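Local coordinates for dihydrofolate reductase (Moritella profunda, PDB 2ZZA), which probably reduces 7,8-dihydrofolate to tetrahydrofolate at the expense of NADPH, a key step of folate metabolism, and is seen here with NADP+ and folate bound, at residues I2-A7 with V90-I95; P40-R45 with I61-Q66; G57-V62 with G73-A78. All blocks are in the same frame, centred on the assembly; numbering follows the deposited sequence.

Contact 1: I2-A7 with V90-I95; sequences IVSMIA and VEELMI. With FOL (folic acid), chain D.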
loop_
_atom_site.group_PDB
_atom_site.type_symbol
_atom_site.label_atom_id
_atom_site.label_comp_id
_atom_site.label_asym_id
_atom_site.label_seq_id
_atom_site.Cartn_x
_atom_site.Cartn_y
_atom_site.Cartn_z
ATOM N N ILE A 2 3.627 2.577 14.766
ATOM C CA ILE A 2 2.292 2.264 14.276
ATOM C C ILE A 2 2.413 1.536 12.942
ATOM O O ILE A 2 3.142 1.972 12.048
ATOM C CB ILE A 2 1.465 3.550 14.078
ATOM C CG1 ILE A 2 1.161 4.171 15.440
ATOM C CG2 ILE A 2 0.179 3.244 13.313
ATOM C CD1 ILE A 2 0.581 5.562 15.364
ATOM N N VAL A 3 1.711 0.417 12.809
ATOM C CA VAL A 3 1.757 -0.343 11.570
ATOM C C VAL A 3 0.526 -0.023 10.732
ATOM O O VAL A 3 -0.589 -0.425 11.062
ATOM C CB VAL A 3 1.824 -1.862 11.844
ATOM C CG1 VAL A 3 1.738 -2.633 10.536
ATOM C CG2 VAL A 3 3.125 -2.194 12.569
ATOM N N SER A 4 0.744 0.715 9.650
ATOM C CA SER A 4 -0.336 1.113 8.759
ATOM C C SER A 4 -0.152 0.474 7.402
ATOM O O SER A 4 0.970 0.187 6.994
ATOM C CB SER A 4 -0.352 2.633 8.585
ATOM O OG SER A 4 -0.403 3.291 9.834
ATOM N N MET A 5 -1.261 0.244 6.707
ATOM C CA MET A 5 -1.207 -0.330 5.375
ATOM C C MET A 5 -2.031 0.580 4.486
ATOM O O MET A 5 -3.125 1.005 4.864
ATOM C CB MET A 5 -1.781 -1.754 5.352
ATOM C CG MET A 5 -1.195 -2.680 6.412
ATOM S SD MET A 5 -1.243 -4.430 5.982
ATOM C CE MET A 5 -2.999 -4.706 5.722
ATOM N N ILE A 6 -1.496 0.889 3.310
ATOM C CA ILE A 6 -2.182 1.754 2.367
ATOM C C ILE A 6 -2.358 1.052 1.026
ATOM O O ILE A 6 -1.423 0.441 0.502
ATOM C CB ILE A 6 -1.417 3.097 2.194
ATOM C CG1 ILE A 6 -2.092 3.956 1.118
ATOM C CG2 ILE A 6 0.057 2.834 1.878
ATOM C CD1 ILE A 6 -1.679 5.440 1.170
ATOM N N ALA A 7 -3.573 1.122 0.489
ATOM C CA ALA A 7 -3.883 0.487 -0.783
ATOM C C ALA A 7 -5.091 1.125 -1.450
ATOM O O ALA A 7 -5.881 1.794 -0.795
ATOM C CB ALA A 7 -4.153 -0.994 -0.568
ATOM N N VAL A 90 10.797 5.525 14.183
ATOM C CA VAL A 90 9.783 6.390 13.611
ATOM C C VAL A 90 8.440 6.175 14.294
ATOM O O VAL A 90 8.228 5.199 15.016
ATOM C CB VAL A 90 9.614 6.153 12.091
ATOM C CG1 VAL A 90 10.900 6.523 11.363
ATOM C CG2 VAL A 90 9.235 4.709 11.824
ATOM N N GLU A 91 7.534 7.108 14.050
ATOM C CA GLU A 91 6.206 7.086 14.631
ATOM C C GLU A 91 5.274 6.130 13.884
ATOM O O GLU A 91 4.466 5.419 14.490
ATOM C CB GLU A 91 5.657 8.513 14.591
ATOM C CG GLU A 91 4.296 8.725 15.198
ATOM C CD GLU A 91 3.822 10.155 15.003
ATOM O OE1 GLU A 91 4.512 11.089 15.477
ATOM O OE2 GLU A 91 2.763 10.346 14.367
ATOM N N GLU A 92 5.399 6.100 12.563
ATOM C CA GLU A 92 4.536 5.253 11.755
ATOM C C GLU A 92 5.265 4.666 10.564
ATOM O O GLU A 92 6.108 5.310 9.948
ATOM C CB GLU A 92 3.332 6.068 11.286
ATOM C CG GLU A 92 2.373 5.342 10.357
ATOM C CD GLU A 92 1.246 6.250 9.910
ATOM O OE1 GLU A 92 1.543 7.387 9.480
ATOM O OE2 GLU A 92 0.071 5.831 9.986
ATOM N N LEU A 93 4.910 3.429 10.256
ATOM C CA LEU A 93 5.485 2.675 9.157
ATOM C C LEU A 93 4.354 2.391 8.163
ATOM O O LEU A 93 3.238 2.070 8.571
ATOM C CB LEU A 93 6.083 1.395 9.749
ATOM C CG LEU A 93 6.283 0.061 9.051
ATOM C CD1 LEU A 93 7.227 -0.764 9.911
ATOM C CD2 LEU A 93 4.959 -0.666 8.869
ATOM N N MET A 94 4.628 2.525 6.868
ATOM C CA MET A 94 3.593 2.299 5.859
ATOM C C MET A 94 3.820 1.062 4.996
ATOM O O MET A 94 4.763 1.024 4.203
ATOM C CB MET A 94 3.473 3.512 4.921
ATOM C CG MET A 94 3.161 4.843 5.596
ATOM S SD MET A 94 1.506 4.951 6.305
ATOM C CE MET A 94 0.546 5.333 4.874
ATOM N N ILE A 95 2.954 0.064 5.146
ATOM C CA ILE A 95 3.027 -1.156 4.331
ATOM C C ILE A 95 2.298 -0.768 3.041
ATOM O O ILE A 95 1.085 -0.558 3.061
ATOM C CB ILE A 95 2.265 -2.333 4.987
ATOM C CG1 ILE A 95 2.930 -2.722 6.311
ATOM C CG2 ILE A 95 2.230 -3.524 4.031
ATOM C CD1 ILE A 95 4.341 -3.167 6.165
HETATM N N1 FOL D . -2.077 2.898 -2.562
HETATM C C2 FOL D . -2.932 3.774 -3.109
HETATM N NA2 FOL D . -3.769 4.454 -2.329
HETATM N N3 FOL D . -2.919 4.001 -4.491
HETATM C C4 FOL D . -1.999 3.311 -5.287
HETATM O O4 FOL D . -1.948 3.504 -6.501
HETATM C C4A FOL D . -1.122 2.418 -4.682
HETATM N N5 FOL D . -0.176 1.802 -5.404
HETATM C C6 FOL D . 0.717 1.014 -4.792
HETATM C C7 FOL D . 0.647 0.832 -3.414
HETATM N N8 FOL D . -0.292 1.431 -2.706
HETATM C C8A FOL D . -1.185 2.231 -3.305
HETATM C C9 FOL D . 1.837 0.332 -5.581
HETATM N N10 FOL D . 2.022 0.917 -6.918
HETATM C C11 FOL D . 3.576 4.681 -7.570
HETATM C C12 FOL D . 3.224 3.867 -8.641
HETATM C C13 FOL D . 2.700 2.600 -8.410
HETATM C C14 FOL D . 2.528 2.133 -7.110
HETATM C C15 FOL D . 2.876 2.951 -6.040
HETATM C C16 FOL D . 3.395 4.221 -6.269
HETATM C C FOL D . 4.165 6.071 -7.827
HETATM O O FOL D . 4.736 6.332 -8.885
HETATM N N FOL D . 4.023 6.940 -6.830
HETATM C CA FOL D . 4.543 8.315 -6.892
HETATM C CB FOL D . 3.449 9.294 -7.324
HETATM C CG FOL D . 3.060 9.121 -8.795
HETATM C CD FOL D . 4.197 9.540 -9.730
HETATM O OE1 FOL D . 5.174 10.126 -9.214
HETATM O OE2 FOL D . 4.058 9.280 -10.945
HETATM C CT FOL D . 5.034 8.706 -5.497
HETATM O O1 FOL D . 4.513 8.106 -4.531
HETATM O O2 FOL D . 5.912 9.595 -5.428
#
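Ser4 and Glu92 make the one side-chain hydrogen bond between these two strands: Ser4 OG donates to Glu92 OE2 over 2.6 Å. The hydroxyl comes to OE2 on the anti side of that oxygen, 24° out of the carboxylate plane. Glu92 reaches it because CG stands opposite the backbone N (chi1 177°) and the chain continues extended, running past Ser4 on the sheet face that also carries Ile2 and Met94. The charge of this buried carboxylate is probably offset by its surroundings: OE2 also pairs with Arg111 and bonds to Tyr113, and OE1 forms a salt bridge with Lys39. Met94 folds back at chi2 and chi3, which lays its SD 3.7 Å from Ser4 CB and lets CE end 3.9 Å from Ile6 CG2, the two side chains crossing at a slant. The strands run parallel, their short axes 33° apart, and belong to the centre of the mixed sheet of the dihydrofolate reductase fold, with 2-7 between 92-95 and 111-117. Ser4 spends both its N-H and its C=O on the neighbouring strand, N donating to Leu93 O and O accepting from Ile95 N at 2.7 Å in an almost straight bond. On the reverse face, Met5 and Ile95 lie side by side, Met5 CG 3.8 Å from Ile95 CB, and helix 99-105 covers them. Val3 CG1 meets Leu93 CD2 more loosely, at 4.1 Å. The 2-7 strand then delivers Ile6 and Ala7 to the folate: Ile6 CG1 is 3.8 Å from N1 of the pterin, and Ala7 CA comes within 3.5 Å of that same N1.

Contact 2: P40-R45 with I61-Q66; sequences PIVMGR and IVLSRQ. With NAP (NADP nicotinamide-adenine-dinucleotide phosphate), chain C.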
loop_
_atom_site.group_PDB
_atom_site.type_symbol
_atom_site.label_atom_id
_atom_site.label_comp_id
_atom_site.label_asym_id
_atom_site.label_seq_id
_atom_site.Cartn_x
_atom_site.Cartn_y
_atom_site.Cartn_z
ATOM N N PRO A 40 8.695 5.640 6.293
ATOM C CA PRO A 40 9.340 4.471 5.695
ATOM C C PRO A 40 8.225 3.666 5.020
ATOM O O PRO A 40 7.149 3.492 5.595
ATOM C CB PRO A 40 9.910 3.730 6.903
ATOM C CG PRO A 40 10.145 4.823 7.899
ATOM C CD PRO A 40 8.902 5.665 7.750
ATOM N N ILE A 41 8.454 3.214 3.796
ATOM C CA ILE A 41 7.452 2.405 3.115
ATOM C C ILE A 41 8.017 1.003 2.939
ATOM O O ILE A 41 9.148 0.836 2.492
ATOM C CB ILE A 41 7.059 2.998 1.737
ATOM C CG1 ILE A 41 8.309 3.239 0.887
ATOM C CG2 ILE A 41 6.267 4.297 1.941
ATOM C CD1 ILE A 41 8.000 3.726 -0.516
ATOM N N VAL A 42 7.227 0.003 3.322
ATOM C CA VAL A 42 7.617 -1.400 3.229
ATOM C C VAL A 42 6.813 -2.061 2.116
ATOM O O VAL A 42 5.585 -1.969 2.096
ATOM C CB VAL A 42 7.332 -2.135 4.552
ATOM C CG1 VAL A 42 7.717 -3.595 4.426
ATOM C CG2 VAL A 42 8.092 -1.462 5.692
ATOM N N MET A 43 7.505 -2.742 1.208
ATOM C CA MET A 43 6.846 -3.373 0.073
ATOM C C MET A 43 7.459 -4.716 -0.301
ATOM O O MET A 43 8.617 -4.996 0.020
ATOM C CB MET A 43 6.950 -2.446 -1.136
ATOM C CG MET A 43 8.395 -2.256 -1.591
ATOM S SD MET A 43 8.632 -0.984 -2.822
ATOM C CE MET A 43 9.132 0.379 -1.787
ATOM N N GLY A 44 6.685 -5.541 -0.996
ATOM C CA GLY A 44 7.209 -6.822 -1.428
ATOM C C GLY A 44 8.046 -6.609 -2.676
ATOM O O GLY A 44 7.944 -5.564 -3.329
ATOM N N ARG A 45 8.871 -7.592 -3.016
ATOM C CA ARG A 45 9.729 -7.499 -4.193
ATOM C C ARG A 45 8.938 -7.210 -5.469
ATOM O O ARG A 45 9.357 -6.400 -6.291
ATOM C CB ARG A 45 10.511 -8.805 -4.378
ATOM C CG ARG A 45 11.447 -8.819 -5.585
ATOM C CD ARG A 45 11.529 -10.214 -6.167
ATOM N NE ARG A 45 12.514 -10.350 -7.238
ATOM C CZ ARG A 45 13.570 -11.159 -7.175
ATOM N NH1 ARG A 45 14.416 -11.233 -8.193
ATOM N NH2 ARG A 45 13.785 -11.890 -6.086
ATOM N N ILE A 61 11.893 0.275 1.746
ATOM C CA ILE A 61 12.269 -1.022 2.299
ATOM C C ILE A 61 11.561 -2.109 1.499
ATOM O O ILE A 61 10.336 -2.140 1.448
ATOM C CB ILE A 61 11.859 -1.123 3.786
ATOM C CG1 ILE A 61 12.626 -0.080 4.597
ATOM C CG2 ILE A 61 12.133 -2.532 4.312
ATOM C CD1 ILE A 61 12.110 0.104 6.013
ATOM N N VAL A 62 12.342 -2.991 0.882
ATOM C CA VAL A 62 11.815 -4.067 0.052
ATOM C C VAL A 62 12.070 -5.448 0.649
ATOM O O VAL A 62 13.182 -5.761 1.078
ATOM C CB VAL A 62 12.440 -4.010 -1.363
ATOM C CG1 VAL A 62 11.875 -5.117 -2.238
ATOM C CG2 VAL A 62 12.187 -2.636 -1.978
ATOM N N LEU A 63 11.030 -6.275 0.657
ATOM C CA LEU A 63 11.120 -7.617 1.207
ATOM C C LEU A 63 11.418 -8.663 0.151
ATOM O O LEU A 63 10.712 -8.779 -0.849
ATOM C CB LEU A 63 9.817 -7.980 1.920
ATOM C CG LEU A 63 9.594 -7.383 3.308
ATOM C CD1 LEU A 63 8.107 -7.238 3.542
ATOM C CD2 LEU A 63 10.229 -8.267 4.366
ATOM N N SER A 64 12.480 -9.421 0.382
ATOM C CA SER A 64 12.870 -10.481 -0.530
ATOM C C SER A 64 13.771 -11.461 0.188
ATOM O O SER A 64 14.647 -11.060 0.950
ATOM C CB SER A 64 13.605 -9.912 -1.737
ATOM O OG SER A 64 14.100 -10.957 -2.545
ATOM N N ARG A 65 13.546 -12.749 -0.044
ATOM C CA ARG A 65 14.373 -13.771 0.572
ATOM C C ARG A 65 15.542 -14.143 -0.330
ATOM O O ARG A 65 16.335 -15.024 0.001
ATOM C CB ARG A 65 13.538 -15.001 0.914
ATOM C CG ARG A 65 12.738 -14.800 2.180
ATOM C CD ARG A 65 11.943 -16.023 2.553
ATOM N NE ARG A 65 10.832 -16.245 1.639
ATOM C CZ ARG A 65 9.570 -16.399 2.029
ATOM N NH1 ARG A 65 8.616 -16.596 1.131
ATOM N NH2 ARG A 65 9.263 -16.355 3.321
ATOM N N GLN A 66 15.647 -13.476 -1.475
ATOM C CA GLN A 66 16.757 -13.742 -2.379
ATOM C C GLN A 66 17.913 -12.924 -1.814
ATOM O O GLN A 66 17.998 -11.715 -2.025
ATOM C CB GLN A 66 16.431 -13.284 -3.796
ATOM C CG GLN A 66 17.428 -13.787 -4.832
ATOM C CD GLN A 66 17.111 -13.290 -6.225
ATOM O OE1 GLN A 66 15.948 -13.111 -6.582
ATOM N NE2 GLN A 66 18.148 -13.077 -7.028
HETATM P PA NAP C . 4.267 -8.637 -3.510
HETATM O O1A NAP C . 3.477 -8.873 -2.281
HETATM O O2A NAP C . 4.519 -7.073 -3.795
HETATM O O5B NAP C . 5.732 -9.294 -3.420
HETATM C C5B NAP C . 5.863 -10.697 -3.183
HETATM C C4B NAP C . 7.325 -11.060 -2.923
HETATM O O4B NAP C . 7.846 -10.370 -1.774
HETATM C C3B NAP C . 7.484 -12.542 -2.586
HETATM O O3B NAP C . 7.475 -13.295 -3.801
HETATM C C2B NAP C . 8.905 -12.472 -2.032
HETATM O O2B NAP C . 9.821 -12.182 -3.090
HETATM C C1B NAP C . 8.795 -11.240 -1.131
HETATM N N9A NAP C . 8.254 -11.610 0.196
HETATM C C8A NAP C . 6.971 -11.774 0.515
HETATM N N7A NAP C . 6.869 -12.057 1.811
HETATM C C5A NAP C . 8.095 -12.074 2.325
HETATM C C6A NAP C . 8.612 -12.288 3.596
HETATM N N6A NAP C . 7.804 -12.543 4.621
HETATM N N1A NAP C . 9.939 -12.218 3.776
HETATM C C2A NAP C . 10.751 -11.951 2.769
HETATM N N3A NAP C . 10.293 -11.741 1.547
HETATM C C4A NAP C . 8.980 -11.794 1.294
HETATM O O3 NAP C . 3.619 -9.244 -4.857
HETATM P PN NAP C . 2.036 -9.387 -5.131
HETATM O O1N NAP C . 2.160 -10.121 -6.408
HETATM O O2N NAP C . 1.633 -9.994 -3.842
HETATM O O5D NAP C . 1.844 -7.790 -5.204
HETATM C C5D NAP C . 2.087 -7.082 -6.425
HETATM C C4D NAP C . 0.793 -6.854 -7.210
HETATM O O4D NAP C . -0.046 -6.030 -6.377
HETATM C C3D NAP C . 1.077 -6.030 -8.467
HETATM O O3D NAP C . 0.032 -6.172 -9.432
HETATM C C2D NAP C . 1.063 -4.614 -7.899
HETATM O O2D NAP C . 0.782 -3.661 -8.928
HETATM C C1D NAP C . -0.163 -4.735 -6.993
HETATM N N1N NAP C . -0.250 -3.656 -5.984
HETATM C C2N NAP C . -1.392 -2.845 -5.922
HETATM C C3N NAP C . -1.509 -1.897 -4.914
HETATM C C7N NAP C . -2.765 -1.026 -4.819
HETATM O O7N NAP C . -2.998 -0.364 -3.809
HETATM N N7N NAP C . -3.566 -1.066 -5.880
HETATM C C4N NAP C . -0.495 -1.753 -3.974
HETATM C C5N NAP C . 0.646 -2.546 -4.036
HETATM C C6N NAP C . 0.772 -3.498 -5.041
HETATM P P2B NAP C . 11.187 -13.022 -3.207
HETATM O O1X NAP C . 12.281 -12.225 -3.809
HETATM O O2X NAP C . 11.542 -13.540 -1.726
HETATM O O3X NAP C . 10.806 -14.319 -4.081
#
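Arg45 reaches across to Gln66 and, on the way, touches the 2'-phosphate of NADP. Its CB rests 3.5 Å from Leu63 O. CG stands opposite the backbone N (chi1 -180°), and the bend at chi2 brings CD to 3.2 Å from phosphate oxygen O1X. NE turns to Glu49 in a salt bridge, while NH1 and NH2 close end-on upon Gln66 OE1, both from the same face of the amide and with OE1 in the guanidinium plane. NH2 also donates to O1X at 2.7 Å (162°), and Ser64 OG grips that oxygen from 2.6 Å. An alanine here would remove the guanidinium and would probably leave the phosphate short of a positive partner and Gln66 OE1 without its two donors. Arg65 N donates to O2X, and Ser64 OG accepts from Gln66 N in an ST turn that holds the loop. Behind the site, Met43 N to Ile61 O (2.9 Å) and Leu63 N to Met43 O tie the parallel strands, and Val42 CG1 packs on Leu63 CD1 at 3.8 Å. Strand 40-44, helix 45-51 and strand 59-63 form a beta-alpha-beta unit, where the start of the helix (Arg45) and the loop after the second strand (Ser64, Arg65) make the pocket for the cofactor's 2'-phosphate.

Contact 3: G57-V62 with G73-A78; sequences GRLNIV and GVTVVA. With FOL (folic acid), chain D.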
loop_
_atom_site.group_PDB
_atom_site.type_symbol
_atom_site.label_atom_id
_atom_site.label_comp_id
_atom_site.label_asym_id
_atom_site.label_seq_id
_atom_site.Cartn_x
_atom_site.Cartn_y
_atom_site.Cartn_z
ATOM N N GLY A 57 11.858 10.837 -1.305
ATOM C CA GLY A 57 11.423 11.364 -0.022
ATOM C C GLY A 57 10.914 10.348 0.973
ATOM O O GLY A 57 10.259 10.710 1.947
ATOM N N ARG A 58 11.216 9.078 0.731
ATOM C CA ARG A 58 10.790 8.002 1.617
ATOM C C ARG A 58 11.881 6.947 1.727
ATOM O O ARG A 58 12.647 6.744 0.790
ATOM C CB ARG A 58 9.511 7.345 1.078
ATOM C CG ARG A 58 8.223 8.088 1.416
ATOM C CD ARG A 58 7.175 7.933 0.316
ATOM N NE ARG A 58 7.590 8.605 -0.915
ATOM C CZ ARG A 58 6.840 8.726 -2.006
ATOM N NH1 ARG A 58 7.322 9.361 -3.066
ATOM N NH2 ARG A 58 5.613 8.221 -2.046
ATOM N N LEU A 59 11.957 6.293 2.880
ATOM C CA LEU A 59 12.928 5.223 3.085
ATOM C C LEU A 59 12.256 4.010 2.436
ATOM O O LEU A 59 11.239 3.533 2.937
ATOM C CB LEU A 59 13.122 4.954 4.580
ATOM C CG LEU A 59 14.439 4.316 5.035
ATOM C CD1 LEU A 59 14.208 3.595 6.354
ATOM C CD2 LEU A 59 14.964 3.350 3.989
ATOM N N ASN A 60 12.802 3.532 1.320
ATOM C CA ASN A 60 12.222 2.387 0.613
ATOM C C ASN A 60 12.767 1.069 1.137
ATOM O O ASN A 60 13.951 0.779 0.987
ATOM C CB ASN A 60 12.506 2.481 -0.890
ATOM C CG ASN A 60 11.779 3.636 -1.556
ATOM O OD1 ASN A 60 11.946 4.801 -1.179
ATOM N ND2 ASN A 60 10.972 3.319 -2.558
ATOM N N ILE A 61 11.893 0.275 1.746
ATOM C CA ILE A 61 12.269 -1.022 2.299
ATOM C C ILE A 61 11.561 -2.109 1.499
ATOM O O ILE A 61 10.336 -2.140 1.448
ATOM C CB ILE A 61 11.859 -1.123 3.786
ATOM C CG1 ILE A 61 12.626 -0.080 4.597
ATOM C CG2 ILE A 61 12.133 -2.532 4.312
ATOM C CD1 ILE A 61 12.110 0.104 6.013
ATOM N N VAL A 62 12.342 -2.991 0.882
ATOM C CA VAL A 62 11.815 -4.067 0.052
ATOM C C VAL A 62 12.070 -5.448 0.649
ATOM O O VAL A 62 13.182 -5.761 1.078
ATOM C CB VAL A 62 12.440 -4.010 -1.363
ATOM C CG1 VAL A 62 11.875 -5.117 -2.238
ATOM C CG2 VAL A 62 12.187 -2.636 -1.978
ATOM N N GLY A 73 19.364 2.127 -4.569
ATOM C CA GLY A 73 18.519 3.028 -3.803
ATOM C C GLY A 73 17.449 2.496 -2.870
ATOM O O GLY A 73 16.543 3.244 -2.503
ATOM N N VAL A 74 17.520 1.227 -2.484
ATOM C CA VAL A 74 16.523 0.685 -1.560
ATOM C C VAL A 74 17.187 -0.231 -0.544
ATOM O O VAL A 74 18.282 -0.736 -0.780
ATOM C CB VAL A 74 15.415 -0.126 -2.294
ATOM C CG1 VAL A 74 14.756 0.731 -3.349
ATOM C CG2 VAL A 74 16.008 -1.388 -2.918
ATOM N N THR A 75 16.524 -0.428 0.590
ATOM C CA THR A 75 17.025 -1.308 1.638
ATOM C C THR A 75 16.288 -2.641 1.518
ATOM O O THR A 75 15.062 -2.677 1.544
ATOM C CB THR A 75 16.756 -0.723 3.043
ATOM O OG1 THR A 75 17.600 0.415 3.257
ATOM C CG2 THR A 75 17.036 -1.764 4.123
ATOM N N VAL A 76 17.029 -3.736 1.382
ATOM C CA VAL A 76 16.402 -5.052 1.257
ATOM C C VAL A 76 16.499 -5.823 2.570
ATOM O O VAL A 76 17.552 -5.864 3.200
ATOM C CB VAL A 76 17.055 -5.881 0.120
ATOM C CG1 VAL A 76 16.386 -7.245 0.006
ATOM C CG2 VAL A 76 16.939 -5.130 -1.195
ATOM N N VAL A 77 15.388 -6.417 2.984
ATOM C CA VAL A 77 15.336 -7.181 4.221
ATOM C C VAL A 77 14.731 -8.546 3.916
ATOM O O VAL A 77 13.883 -8.667 3.031
ATOM C CB VAL A 77 14.493 -6.450 5.292
ATOM C CG1 VAL A 77 15.193 -5.150 5.701
ATOM C CG2 VAL A 77 13.095 -6.147 4.751
ATOM N N ALA A 78 15.171 -9.567 4.647
ATOM C CA ALA A 78 14.704 -10.935 4.428
ATOM C C ALA A 78 13.494 -11.375 5.251
ATOM O O ALA A 78 12.975 -12.471 5.040
ATOM C CB ALA A 78 15.863 -11.914 4.649
HETATM N N1 FOL D . -2.077 2.898 -2.562
HETATM C C2 FOL D . -2.932 3.774 -3.109
HETATM N NA2 FOL D . -3.769 4.454 -2.329
HETATM N N3 FOL D . -2.919 4.001 -4.491
HETATM C C4 FOL D . -1.999 3.311 -5.287
HETATM O O4 FOL D . -1.948 3.504 -6.501
HETATM C C4A FOL D . -1.122 2.418 -4.682
HETATM N N5 FOL D . -0.176 1.802 -5.404
HETATM C C6 FOL D . 0.717 1.014 -4.792
HETATM C C7 FOL D . 0.647 0.832 -3.414
HETATM N N8 FOL D . -0.292 1.431 -2.706
HETATM C C8A FOL D . -1.185 2.231 -3.305
HETATM C C9 FOL D . 1.837 0.332 -5.581
HETATM N N10 FOL D . 2.022 0.917 -6.918
HETATM C C11 FOL D . 3.576 4.681 -7.570
HETATM C C12 FOL D . 3.224 3.867 -8.641
HETATM C C13 FOL D . 2.700 2.600 -8.410
HETATM C C14 FOL D . 2.528 2.133 -7.110
HETATM C C15 FOL D . 2.876 2.951 -6.040
HETATM C C16 FOL D . 3.395 4.221 -6.269
HETATM C C FOL D . 4.165 6.071 -7.827
HETATM O O FOL D . 4.736 6.332 -8.885
HETATM N N FOL D . 4.023 6.940 -6.830
HETATM C CA FOL D . 4.543 8.315 -6.892
HETATM C CB FOL D . 3.449 9.294 -7.324
HETATM C CG FOL D . 3.060 9.121 -8.795
HETATM C CD FOL D . 4.197 9.540 -9.730
HETATM O OE1 FOL D . 5.174 10.126 -9.214
HETATM O OE2 FOL D . 4.058 9.280 -10.945
HETATM C CT FOL D . 5.034 8.706 -5.497
HETATM O O1 FOL D . 4.513 8.106 -4.531
HETATM O O2 FOL D . 5.912 9.595 -5.428
HETATM O O HOH W 1 15.158 4.351 -0.042
#
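Strand 75-77 is the outermost parallel strand of the large mixed sheet, and here it lies against 59-62, with an angle of 31° between the two short axes. Three backbone hydrogen bonds fix the register: Thr75 N to Asn60 O at 2.9 Å, Val62 N to Thr75 O at 2.8 Å, and Val77 N to Val62 O. Before the first of these, a water bridges the backbones, accepting from Asn60 N and donating to Gly73 O where the strands diverge. Side chains meet on both faces. Ile61 CG2 touches Val77 CG2 at 3.8 Å beside helix 80-87; chi1 of Val77 (-66°) sets that methyl between its own backbone N and carbonyl carbon. On the other face Val62 CG2 sits 4.1 Å from Val74 CB, and both valines rest on Phe48 of helix 45-51. Just before the strand, the side chain of Arg58 turns to the folate. Its chain bends at chi2 and chi3, and the carboxylate sits at the guanidinium's edge, CT in its plane: NH1 donates to O2 at 2.8 Å (175°) and NH2 to O1 at 2.7 Å. NE and NH1 are held by residues close by in sequence, and NH2 also reaches Thr36. The chemistry thus divides along the segment: apolar branches and backbone hydrogen bonds join the edge strand, while a pair of hydrogen bonds from the arginine probably orients the folate tail.

All three contacts are parallel strand pairings in one mixed sheet, but they sit at different depths. Contact 1 is buried at its centre, contact 2 is buried farther toward one edge, and contact 3, only partly buried, adds the outermost strand. Contacts 2 and 3 share strand 59-63, with Ile61 and Val62 in both, whereas contacts 1 and 2 are joined because strands 92-95 and 40-44 are neighbours: Met94 O lies 2.8 Å from Val42 N, a probable hydrogen bond. Their polar chemistry follows place: an internal carboxylate network in contact 1, arginine and serine at the cofactor phosphate in contact 2, and an arginine at the folate carboxylate in contact 3.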